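Protein kinase domain-containing protein (Chaetomium thermophilum, PDB 6Z3U) probably phosphorylates serine and threonine residues, among them those of the RNA polymerase II tail, as the cyclin-dependent kinase of the CAK complex. Local coordinates at residues Trp260-Glu265 against Asn299-Gln304. Residues are numbered along the deposited sequence; the frame is centred on the assembly and turned at random.
Sequences WYRPPE and NTEMEQ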
loop_
_atom_site.group_PDB
_atom_site.type_symbol
_atom_site.label_atom_id
_atom_site.label_comp_id
_atom_site.label_asym_id
_atom_site.label_seq_id
_atom_site.Cartn_x
_atom_site.Cartn_y
_atom_site.Cartn_z
ATOM N N TRP B 260 -20.750 11.227 -9.224
ATOM C CA TRP B 260 -20.655 12.598 -9.714
ATOM C C TRP B 260 -19.237 12.984 -10.111
ATOM O O TRP B 260 -19.060 13.946 -10.868
ATOM C CB TRP B 260 -21.173 13.566 -8.651
ATOM C CG TRP B 260 -22.605 13.337 -8.273
ATOM C CD1 TRP B 260 -23.476 12.457 -8.848
ATOM C CD2 TRP B 260 -23.332 13.993 -7.225
ATOM N NE1 TRP B 260 -24.701 12.530 -8.230
ATOM C CE2 TRP B 260 -24.637 13.463 -7.228
ATOM C CE3 TRP B 260 -23.005 14.975 -6.287
ATOM C CZ2 TRP B 260 -25.614 13.882 -6.330
ATOM C CZ3 TRP B 260 -23.977 15.391 -5.397
ATOM C CH2 TRP B 260 -25.266 14.845 -5.425
ATOM N N TYR B 261 -18.228 12.275 -9.608
ATOM C CA TYR B 261 -16.832 12.574 -9.900
ATOM C C TYR B 261 -16.155 11.458 -10.686
ATOM O O TYR B 261 -14.935 11.500 -10.877
ATOM C CB TYR B 261 -16.077 12.840 -8.595
ATOM C CG TYR B 261 -16.804 13.802 -7.680
ATOM C CD1 TYR B 261 -17.782 13.348 -6.805
ATOM C CD2 TYR B 261 -16.531 15.162 -7.708
ATOM C CE1 TYR B 261 -18.457 14.216 -5.977
ATOM C CE2 TYR B 261 -17.205 16.042 -6.879
ATOM C CZ TYR B 261 -18.167 15.559 -6.017
ATOM O OH TYR B 261 -18.844 16.420 -5.189
ATOM N N ARG B 262 -16.923 10.469 -11.159
ATOM C CA ARG B 262 -16.359 9.319 -11.861
ATOM C C ARG B 262 -16.000 9.712 -13.290
ATOM O O ARG B 262 -16.823 10.319 -13.982
ATOM C CB ARG B 262 -17.359 8.167 -11.899
ATOM C CG ARG B 262 -16.732 6.798 -12.114
ATOM C CD ARG B 262 -17.785 5.735 -12.409
ATOM N NE ARG B 262 -18.912 5.748 -11.481
ATOM C CZ ARG B 262 -18.900 5.234 -10.257
ATOM N NH1 ARG B 262 -17.807 4.654 -9.783
ATOM N NH2 ARG B 262 -19.990 5.301 -9.505
ATOM N N PRO B 263 -14.803 9.384 -13.770
ATOM C CA PRO B 263 -14.442 9.743 -15.146
ATOM C C PRO B 263 -15.180 8.873 -16.144
ATOM O O PRO B 263 -15.706 7.808 -15.784
ATOM C CB PRO B 263 -12.928 9.490 -15.192
ATOM C CG PRO B 263 -12.699 8.441 -14.170
ATOM C CD PRO B 263 -13.702 8.693 -13.075
ATOM N N PRO B 264 -15.233 9.282 -17.415
ATOM C CA PRO B 264 -15.980 8.480 -18.399
ATOM C C PRO B 264 -15.405 7.091 -18.614
ATOM O O PRO B 264 -16.167 6.137 -18.816
ATOM C CB PRO B 264 -15.913 9.339 -19.672
ATOM C CG PRO B 264 -14.758 10.267 -19.463
ATOM C CD PRO B 264 -14.709 10.531 -17.993
ATOM N N GLU B 265 -14.078 6.943 -18.590
ATOM C CA GLU B 265 -13.494 5.629 -18.833
ATOM C C GLU B 265 -13.921 4.628 -17.766
ATOM O O GLU B 265 -14.080 3.438 -18.061
ATOM C CB GLU B 265 -11.967 5.732 -18.913
ATOM C CG GLU B 265 -11.259 6.170 -17.633
ATOM C CD GLU B 265 -10.933 7.654 -17.610
ATOM O OE1 GLU B 265 -11.677 8.446 -18.227
ATOM O OE2 GLU B 265 -9.921 8.028 -16.976
ATOM N N ASN B 299 -27.882 10.895 -11.101
ATOM C CA ASN B 299 -28.429 9.940 -10.149
ATOM C C ASN B 299 -28.218 8.492 -10.571
ATOM O O ASN B 299 -28.392 7.592 -9.743
ATOM C CB ASN B 299 -29.924 10.200 -9.951
ATOM C CG ASN B 299 -30.213 11.619 -9.500
ATOM O OD1 ASN B 299 -31.012 12.327 -10.111
ATOM N ND2 ASN B 299 -29.553 12.043 -8.427
ATOM N N THR B 300 -27.864 8.246 -11.831
ATOM C CA THR B 300 -27.560 6.910 -12.318
ATOM C C THR B 300 -26.392 6.999 -13.291
ATOM O O THR B 300 -26.039 8.078 -13.774
ATOM C CB THR B 300 -28.769 6.270 -13.009
ATOM O OG1 THR B 300 -28.974 6.890 -14.285
ATOM C CG2 THR B 300 -30.020 6.440 -12.161
ATOM N N GLU B 301 -25.794 5.844 -13.592
ATOM C CA GLU B 301 -24.659 5.836 -14.510
ATOM C C GLU B 301 -25.066 6.315 -15.898
ATOM O O GLU B 301 -24.267 6.956 -16.591
ATOM C CB GLU B 301 -24.037 4.442 -14.579
ATOM C CG GLU B 301 -23.117 4.113 -13.403
ATOM C CD GLU B 301 -23.856 3.997 -12.084
ATOM O OE1 GLU B 301 -24.990 3.473 -12.080
ATOM O OE2 GLU B 301 -23.300 4.434 -11.053
ATOM N N MET B 302 -26.301 6.028 -16.318
ATOM C CA MET B 302 -26.771 6.553 -17.595
ATOM C C MET B 302 -26.966 8.062 -17.520
ATOM O O MET B 302 -26.704 8.778 -18.493
ATOM C CB MET B 302 -28.067 5.858 -18.013
ATOM C CG MET B 302 -27.900 4.374 -18.305
ATOM S SD MET B 302 -29.290 3.655 -19.202
ATOM C CE MET B 302 -30.661 4.130 -18.149
ATOM N N GLU B 303 -27.438 8.564 -16.375
ATOM C CA GLU B 303 -27.533 10.009 -16.201
ATOM C C GLU B 303 -26.148 10.642 -16.179
ATOM O O GLU B 303 -25.933 11.698 -16.785
ATOM C CB GLU B 303 -28.291 10.344 -14.915
ATOM C CG GLU B 303 -29.782 10.034 -14.960
ATOM C CD GLU B 303 -30.534 10.585 -13.759
ATOM O OE1 GLU B 303 -30.246 11.728 -13.342
ATOM O OE2 GLU B 303 -31.414 9.872 -13.230
ATOM N N GLN B 304 -25.194 10.010 -15.493
ATOM C CA GLN B 304 -23.838 10.547 -15.472
ATOM C C GLN B 304 -23.237 10.555 -16.872
ATOM O O GLN B 304 -22.596 11.534 -17.275
ATOM C CB GLN B 304 -22.963 9.736 -14.519
ATOM C CG GLN B 304 -21.672 10.433 -14.135
ATOM C CD GLN B 304 -21.906 11.699 -13.338
ATOM O OE1 GLN B 304 -22.966 11.884 -12.739
ATOM N NE2 GLN B 304 -20.915 12.584 -13.333
#
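Q304 lays its amide against the backbone of W260, a case of a helix's first turn packing an amide on a 3-10 turn. Its CG stands anti to the backbone N (chi1 -164°) and the chain then bends at chi2, which brings Q304 NE2 to 3.4 Å from W260 O and Q304 OE1 to 4.0 Å from W260 CD1. Amide and indole planes lie 19° apart, although the two side chains cross at about a right angle. Both ends of the amide are held by backbone next door: OE1 accepts from G298 N and NE2 donates to L296 O, which fixes its rotation. W260 NE1 adds a weak hydrogen bond to G298 O. In the C-lobe of this CDK-type kinase, residues 260-265 include the APE-like PPE sequence that ends the activation segment, and they meet here the start of helix 301-311, where T300 is the N-cap and its OG1 accepts from E303 N at 3.1 Å. Further along, R262 NH2 lies 3.8 Å from E301 OE2, a long salt bridge, with guanidinium and carboxylate planes 53° apart. R259 NE is the stronger partner of the same OE2, and L267 packs against R262, E301 and Q304.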